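PDB 4N4B: GH62 arabinofuranosidase from Podospora anserina, which probably releases terminal non-reducing alpha-L-arabinofuranosyl groups from xylan, a major hemicellulose of plant biomass, by hydrolysis. Local coordinates for residues E194-P197 with N198-Q202; F76-A79 with D80-D83; S20-P23 with T24-W28. One frame throughout, in Å; residues are numbered along the deposited sequence. Where two conformers were deposited one is given.

Contact 1: residues E194-P197 with N198-Q202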
loop_
_atom_site.group_PDB
_atom_site.type_symbol
_atom_site.label_atom_id
_atom_site.label_comp_id
_atom_site.label_asym_id
_atom_site.label_seq_id
_atom_site.Cartn_x
_atom_site.Cartn_y
_atom_site.Cartn_z
ATOM N N GLU A 194 17.381 -12.174 -10.435
ATOM C CA GLU A 194 18.749 -12.146 -10.097
ATOM C C GLU A 194 19.398 -10.784 -10.110
ATOM O O GLU A 194 20.416 -10.571 -9.402
ATOM C CB GLU A 194 19.532 -13.173 -11.071
ATOM C CG GLU A 194 19.012 -14.655 -11.017
ATOM C CD GLU A 194 17.653 -14.998 -11.774
ATOM O OE1 GLU A 194 16.998 -14.206 -12.582
ATOM O OE2 GLU A 194 17.185 -16.164 -11.561
ATOM N N GLN A 195 18.788 -9.843 -10.838
ATOM C CA GLN A 195 19.307 -8.502 -10.943
ATOM C C GLN A 195 18.698 -7.527 -9.882
ATOM O O GLN A 195 19.341 -6.559 -9.512
ATOM C CB GLN A 195 19.017 -7.952 -12.310
ATOM C CG GLN A 195 19.798 -8.603 -13.486
ATOM C CD GLN A 195 19.243 -7.940 -14.731
ATOM O OE1 GLN A 195 19.577 -6.796 -15.015
ATOM N NE2 GLN A 195 18.216 -8.531 -15.329
ATOM N N PHE A 196 17.513 -7.882 -9.412
ATOM C CA PHE A 196 16.789 -7.015 -8.449
ATOM C C PHE A 196 17.716 -6.606 -7.332
ATOM O O PHE A 196 18.407 -7.464 -6.751
ATOM C CB PHE A 196 15.604 -7.763 -7.955
ATOM C CG PHE A 196 14.772 -6.888 -6.985
ATOM C CD1 PHE A 196 15.062 -6.862 -5.640
ATOM C CD2 PHE A 196 13.767 -6.085 -7.471
ATOM C CE1 PHE A 196 14.283 -6.052 -4.748
ATOM C CE2 PHE A 196 13.017 -5.225 -6.613
ATOM C CZ PHE A 196 13.286 -5.263 -5.269
ATOM N N PRO A 197 17.752 -5.318 -6.917
ATOM C CA PRO A 197 16.874 -4.215 -7.328
ATOM C C PRO A 197 17.302 -3.471 -8.555
ATOM O O PRO A 197 16.651 -2.483 -8.973
ATOM C CB PRO A 197 16.903 -3.308 -6.101
ATOM C CG PRO A 197 18.330 -3.474 -5.576
ATOM C CD PRO A 197 18.598 -4.940 -5.775
ATOM N N ASN A 198 18.425 -3.825 -9.166
ATOM C CA ASN A 198 18.966 -3.164 -10.297
ATOM C C ASN A 198 18.361 -3.536 -11.654
ATOM O O ASN A 198 17.735 -4.580 -11.759
ATOM C CB ASN A 198 20.502 -3.456 -10.278
ATOM C CG ASN A 198 21.143 -3.064 -8.967
ATOM O OD1 ASN A 198 21.138 -1.880 -8.571
ATOM N ND2 ASN A 198 21.690 -3.999 -8.282
ATOM N N GLY A 199 18.574 -2.654 -12.612
ATOM C CA GLY A 199 18.146 -2.990 -13.983
ATOM C C GLY A 199 16.708 -2.786 -14.351
ATOM O O GLY A 199 16.232 -3.319 -15.334
ATOM N N MET A 200 15.885 -2.114 -13.515
ATOM C CA MET A 200 14.511 -1.942 -13.888
ATOM C C MET A 200 14.369 -1.311 -15.308
ATOM O O MET A 200 14.986 -0.262 -15.526
ATOM C CB MET A 200 13.770 -1.027 -12.835
ATOM C CG MET A 200 13.395 -1.856 -11.557
ATOM S SD MET A 200 12.205 -3.045 -11.840
ATOM C CE MET A 200 12.134 -3.711 -10.151
ATOM N N SER A 201 13.484 -1.912 -16.077
ATOM C CA SER A 201 13.207 -1.413 -17.431
ATOM C C SER A 201 12.560 -0.023 -17.352
ATOM O O SER A 201 11.964 0.394 -16.303
ATOM C CB SER A 201 12.288 -2.417 -18.112
ATOM O OG SER A 201 11.036 -2.468 -17.422
ATOM N N GLN A 202 12.528 0.703 -18.455
ATOM C CA GLN A 202 11.635 1.841 -18.579
ATOM C C GLN A 202 10.183 1.259 -18.550
ATOM O O GLN A 202 9.854 0.187 -19.080
ATOM C CB GLN A 202 11.890 2.563 -19.909
ATOM C CG GLN A 202 13.195 3.363 -19.848
ATOM C CD GLN A 202 13.182 4.496 -18.835
ATOM O OE1 GLN A 202 12.403 5.433 -18.953
ATOM N NE2 GLN A 202 14.012 4.424 -17.785
HETATM O O HOH W 1 22.204 -6.543 -9.552
HETATM O O HOH W 2 16.712 -0.595 -10.981
#
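The carbonyl oxygen of Q195 is gripped twice, by the backbone N of N198 at 2.9 Å and by a water at the same distance. The first bond is bent, 134° at the hydrogen, and its donor stands 34° off the carbonyl plane. The water also accepts from N198 ND2, so the asparagine reaches the same carbonyl directly through its backbone and indirectly through its amide. This closes a type VIa beta turn with a cis peptide between F196 and P197, in the loop joining strands 185-192 and 204-208 of a propeller blade. An aromatic residue before cis-proline suits the turn: P197 CB sits 3.9 Å above the centre of the F196 ring. F196 turns its ring away from the backbone N (chi1 -178°), toward F110 and Y117, and M200 CE meets its edge, 3.9 Å from F196 CD2; the methionine chain bends at chi2, and its flexible thioether fits against this buried ring. G199 has a positive phi, which favours glycine, and a CB there would point toward Q195. A second water donates to P197 O at 2.8 Å and accepts from M200 N at 3.1 Å. T191 OG1 takes N198 O, fastening loop to blade.

Contact 2: residues F76-A79 with D80-D83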
loop_
_atom_site.group_PDB
_atom_site.type_symbol
_atom_site.label_atom_id
_atom_site.label_comp_id
_atom_site.label_asym_id
_atom_site.label_seq_id
_atom_site.Cartn_x
_atom_site.Cartn_y
_atom_site.Cartn_z
ATOM N N PHE A 76 5.803 0.566 13.657
ATOM C CA PHE A 76 5.230 0.124 14.932
ATOM C C PHE A 76 4.815 -1.304 14.835
ATOM O O PHE A 76 4.637 -1.896 13.760
ATOM C CB PHE A 76 4.135 1.080 15.413
ATOM C CG PHE A 76 2.986 1.273 14.459
ATOM C CD1 PHE A 76 3.113 2.195 13.418
ATOM C CD2 PHE A 76 1.810 0.545 14.582
ATOM C CE1 PHE A 76 2.029 2.365 12.518
ATOM C CE2 PHE A 76 0.778 0.767 13.667
ATOM C CZ PHE A 76 0.904 1.647 12.657
ATOM N N THR A 77 4.530 -1.941 16.008
ATOM C CA THR A 77 4.312 -3.368 16.115
ATOM C C THR A 77 3.395 -3.729 17.246
ATOM O O THR A 77 3.370 -2.973 18.226
ATOM C CB THR A 77 5.680 -4.075 16.231
ATOM O OG1 THR A 77 5.508 -5.511 16.314
ATOM C CG2 THR A 77 6.494 -3.590 17.364
ATOM N N PHE A 78 2.637 -4.778 17.117
ATOM C CA PHE A 78 1.681 -5.151 18.138
ATOM C C PHE A 78 1.244 -6.551 17.821
ATOM O O PHE A 78 1.219 -6.947 16.730
ATOM C CB PHE A 78 0.429 -4.198 18.120
ATOM C CG PHE A 78 -0.149 -3.992 16.752
ATOM C CD1 PHE A 78 0.353 -3.006 15.950
ATOM C CD2 PHE A 78 -1.128 -4.791 16.270
ATOM C CE1 PHE A 78 -0.124 -2.812 14.685
ATOM C CE2 PHE A 78 -1.602 -4.615 14.997
ATOM C CZ PHE A 78 -1.072 -3.623 14.181
ATOM N N ALA A 79 0.823 -7.247 18.860
ATOM C CA ALA A 79 0.233 -8.541 18.689
ATOM C C ALA A 79 -1.286 -8.435 18.395
ATOM O O ALA A 79 -1.658 -8.326 17.300
ATOM C CB ALA A 79 0.525 -9.415 19.906
ATOM N N ASP A 80 -2.134 -8.428 19.412
ATOM C CA ASP A 80 -3.559 -8.223 19.217
ATOM C C ASP A 80 -3.803 -6.841 18.638
ATOM O O ASP A 80 -3.163 -5.919 18.989
ATOM C CB ASP A 80 -4.265 -8.228 20.569
ATOM C CG ASP A 80 -4.222 -9.531 21.250
ATOM O OD1 ASP A 80 -4.090 -10.565 20.611
ATOM O OD2 ASP A 80 -4.448 -9.493 22.448
ATOM N N TRP A 81 -4.781 -6.754 17.774
ATOM C CA TRP A 81 -5.213 -5.396 17.262
ATOM C C TRP A 81 -5.575 -4.392 18.308
ATOM O O TRP A 81 -5.341 -3.194 18.184
ATOM C CB TRP A 81 -6.401 -5.552 16.318
ATOM C CG TRP A 81 -6.167 -6.258 15.077
ATOM C CD1 TRP A 81 -4.970 -6.855 14.614
ATOM C CD2 TRP A 81 -7.134 -6.518 14.058
ATOM N NE1 TRP A 81 -5.176 -7.375 13.388
ATOM C CE2 TRP A 81 -6.485 -7.235 13.016
ATOM C CE3 TRP A 81 -8.527 -6.264 13.935
ATOM C CZ2 TRP A 81 -7.154 -7.604 11.876
ATOM C CZ3 TRP A 81 -9.170 -6.665 12.792
ATOM C CH2 TRP A 81 -8.466 -7.307 11.780
ATOM N N ALA A 82 -6.105 -4.882 19.434
ATOM C CA ALA A 82 -6.358 -3.932 20.551
ATOM C C ALA A 82 -5.159 -3.277 21.128
ATOM O O ALA A 82 -5.320 -2.270 21.821
ATOM C CB ALA A 82 -7.043 -4.740 21.721
ATOM N N ASP A 83 -3.968 -3.808 20.899
ATOM C CA ASP A 83 -2.794 -3.204 21.369
ATOM C C ASP A 83 -2.243 -2.164 20.324
ATOM O O ASP A 83 -1.321 -1.471 20.600
ATOM C CB ASP A 83 -1.687 -4.266 21.579
ATOM C CG ASP A 83 -1.928 -5.171 22.793
ATOM O OD1 ASP A 83 -2.858 -4.898 23.534
ATOM O OD2 ASP A 83 -1.127 -6.136 22.933
HETATM O O HOH W 3 1.103 -6.239 21.490
#
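A beta strand running into a 3-10 turn brings F78 against D80, W81 and D83: strand 70-78 ends at F78, and the turn starts at W81 and runs on past D83. Between them the chain bends sharply at A79, where psi is -89°, and a small side chain suits this exposed corner. After the bend the F78 ring takes up the turn. Its CD2 lies 3.6 Å from D80 O, approaching obliquely, while W81 CD1 comes to the ring's edge, 4.1 Å from F78 CE2. The two aromatic side chains run askew, so they meet through one corner each without stacking. F78 holds CG between its backbone N and carbonyl carbon (chi1 48°), which sets the ring against D80 O and W81 CD1. D80 O also accepts the backbone N of D83 at 3.0 Å, the bond that fixes the first turn of the 3-10 segment and returns D83 toward the strand. There the methylene of D83 packs on that of F78, CB to CB at 4.1 Å. The contact faces the blade that holds both strand 28-30 and strand 326-332, where the two ends of the chain close the propeller: F78 stacks on H59 of the neighbouring strand 58-67, and W81 stacks on F329 of strand 326-332. Broad, flat rings suit a place where side chains of two blades meet. A water adds a polar link. It accepts from A79 N at 2.8 Å and donates to D83 OD2 at 2.7 Å, so the carboxylate reaches the backbone of the strand end through a single bridging molecule, and an aspartate, short and charged, fits this wet edge.

Contact 3: residues S20-P23 with T24-W28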
loop_
_atom_site.group_PDB
_atom_site.type_symbol
_atom_site.label_atom_id
_atom_site.label_comp_id
_atom_site.label_asym_id
_atom_site.label_seq_id
_atom_site.Cartn_x
_atom_site.Cartn_y
_atom_site.Cartn_z
ATOM N N SER A 20 -10.840 -19.108 -8.338
ATOM C CA SER A 20 -11.954 -19.797 -7.682
ATOM C C SER A 20 -12.156 -19.369 -6.244
ATOM O O SER A 20 -13.264 -19.421 -5.738
ATOM C CB SER A 20 -11.802 -21.357 -7.774
ATOM O OG SER A 20 -12.420 -22.024 -6.664
ATOM N N ASP A 21 -11.119 -18.939 -5.567
ATOM C CA ASP A 21 -11.314 -18.690 -4.139
ATOM C C ASP A 21 -11.523 -17.206 -3.813
ATOM O O ASP A 21 -11.363 -16.858 -2.637
ATOM C CB ASP A 21 -10.146 -19.255 -3.377
ATOM C CG ASP A 21 -10.253 -20.791 -3.235
ATOM O OD1 ASP A 21 -11.361 -21.365 -3.327
ATOM O OD2 ASP A 21 -9.246 -21.405 -2.976
ATOM N N LEU A 22 -11.882 -16.419 -4.798
ATOM C CA LEU A 22 -12.263 -15.010 -4.593
ATOM C C LEU A 22 -13.675 -14.835 -5.013
ATOM O O LEU A 22 -14.035 -15.270 -6.113
ATOM C CB LEU A 22 -11.441 -14.067 -5.434
ATOM C CG LEU A 22 -9.973 -13.955 -5.053
ATOM C CD1 LEU A 22 -9.213 -12.932 -5.941
ATOM C CD2 LEU A 22 -9.695 -13.567 -3.648
ATOM N N PRO A 23 -14.510 -14.131 -4.171
ATOM C CA PRO A 23 -15.870 -13.809 -4.626
ATOM C C PRO A 23 -15.813 -12.695 -5.653
ATOM O O PRO A 23 -14.882 -11.830 -5.679
ATOM C CB PRO A 23 -16.553 -13.465 -3.284
ATOM C CG PRO A 23 -15.430 -12.752 -2.520
ATOM C CD PRO A 23 -14.168 -13.500 -2.887
ATOM N N THR A 24 -16.848 -12.590 -6.475
ATOM C CA THR A 24 -17.052 -11.437 -7.315
ATOM C C THR A 24 -17.711 -10.221 -6.580
ATOM O O THR A 24 -17.502 -9.070 -7.001
ATOM C CB THR A 24 -17.826 -11.813 -8.593
ATOM O OG1 THR A 24 -19.107 -12.276 -8.211
ATOM C CG2 THR A 24 -17.132 -12.952 -9.289
ATOM N N THR A 25 -18.454 -10.468 -5.470
ATOM C CA THR A 25 -18.943 -9.357 -4.567
ATOM C C THR A 25 -18.277 -9.560 -3.200
ATOM O O THR A 25 -17.956 -10.635 -2.717
ATOM C CB THR A 25 -20.469 -9.329 -4.400
ATOM O OG1 THR A 25 -20.919 -10.291 -3.399
ATOM C CG2 THR A 25 -21.193 -9.378 -5.721
ATOM N N TRP A 26 -18.049 -8.407 -2.563
ATOM C CA TRP A 26 -17.272 -8.358 -1.331
ATOM C C TRP A 26 -18.075 -7.653 -0.229
ATOM O O TRP A 26 -18.753 -6.679 -0.485
ATOM C CB TRP A 26 -15.972 -7.495 -1.584
ATOM C CG TRP A 26 -14.994 -8.233 -2.480
ATOM C CD1 TRP A 26 -15.186 -8.510 -3.793
ATOM C CD2 TRP A 26 -13.836 -8.936 -2.060
ATOM N NE1 TRP A 26 -14.156 -9.288 -4.240
ATOM C CE2 TRP A 26 -13.323 -9.587 -3.227
ATOM C CE3 TRP A 26 -13.169 -9.076 -0.854
ATOM C CZ2 TRP A 26 -12.181 -10.373 -3.183
ATOM C CZ3 TRP A 26 -12.020 -9.813 -0.821
ATOM C CH2 TRP A 26 -11.572 -10.532 -1.987
ATOM N N GLN A 27 -17.866 -8.151 0.985
ATOM C CA GLN A 27 -18.466 -7.580 2.200
ATOM C C GLN A 27 -17.458 -7.573 3.309
ATOM O O GLN A 27 -16.686 -8.529 3.467
ATOM C CB GLN A 27 -19.713 -8.368 2.644
ATOM C CG GLN A 27 -20.798 -8.577 1.568
ATOM C CD GLN A 27 -21.495 -7.332 1.052
ATOM O OE1 GLN A 27 -22.004 -7.252 -0.081
ATOM N NE2 GLN A 27 -21.468 -6.341 1.856
ATOM N N TRP A 28 -17.483 -6.517 4.128
ATOM C CA TRP A 28 -16.508 -6.255 5.191
ATOM C C TRP A 28 -17.099 -5.817 6.492
ATOM O O TRP A 28 -18.140 -5.172 6.494
ATOM C CB TRP A 28 -15.548 -5.195 4.717
ATOM C CG TRP A 28 -14.837 -5.396 3.453
ATOM C CD1 TRP A 28 -15.267 -4.952 2.245
ATOM C CD2 TRP A 28 -13.555 -6.003 3.241
ATOM N NE1 TRP A 28 -14.363 -5.312 1.256
ATOM C CE2 TRP A 28 -13.270 -5.886 1.864
ATOM C CE3 TRP A 28 -12.592 -6.584 4.107
ATOM C CZ2 TRP A 28 -12.081 -6.389 1.333
ATOM C CZ3 TRP A 28 -11.406 -7.029 3.578
ATOM C CH2 TRP A 28 -11.206 -6.950 2.186
#
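L22 and W26 both carry CG beside their backbone N (chi1 -68° and -71°), which swings the leucine branch and the indole to meet across the bend at T24 and T25. This loop leads into strand 28-30, the N-terminal strand of the propeller blade that also receives strand 326-332 from the far end of the chain. The side chains of P23 and W26 cross at about a right angle, and P23 CG lies over one indole face, offset toward its rim. It is 4.0 Å from the centroid of the W26 five-membered ring, 18° off the normal, a CH-pi contact, and P23 CD is 3.7 Å from W26 CZ2. Proline suits the place because its stiff ring offers polarised C-H groups to the aromatic face. L22 approaches the indole edge instead, with CD2 3.9 Å from W26 CH2. A leucine in place of W26 would probably leave the P23 ring without the aromatic face it rests on, and H332, which stacks on the indole, without its stacking partner. T25 O, held by N334 ND2, lies 3.2 Å from P23 CB.

Overall arrangement
From the N terminus the contacts follow in series, 3, 2, 1; each is local, a bend within one continuous run of residues, and none nests in or crosses another. Contact 3 shapes the lead-in to strand 28-30. Contacts 2 and 1 occupy corresponding places in two blades of the five-bladed propeller, between third and fourth strands: 70-78 to 90-91, and 185-192 to 204-208. Contacts 2 and 3 approach to about 9 Å between nearest atoms, and through F329 and H332 the 46-91 blade and the N-terminal lead-in both meet the chain's last strand, 326-332. Contact 1, its centre about 35 Å from that of contact 2, joins its blade to the preceding one, where F196 meets F110 and Y117 of strands 103-110 and 115-121.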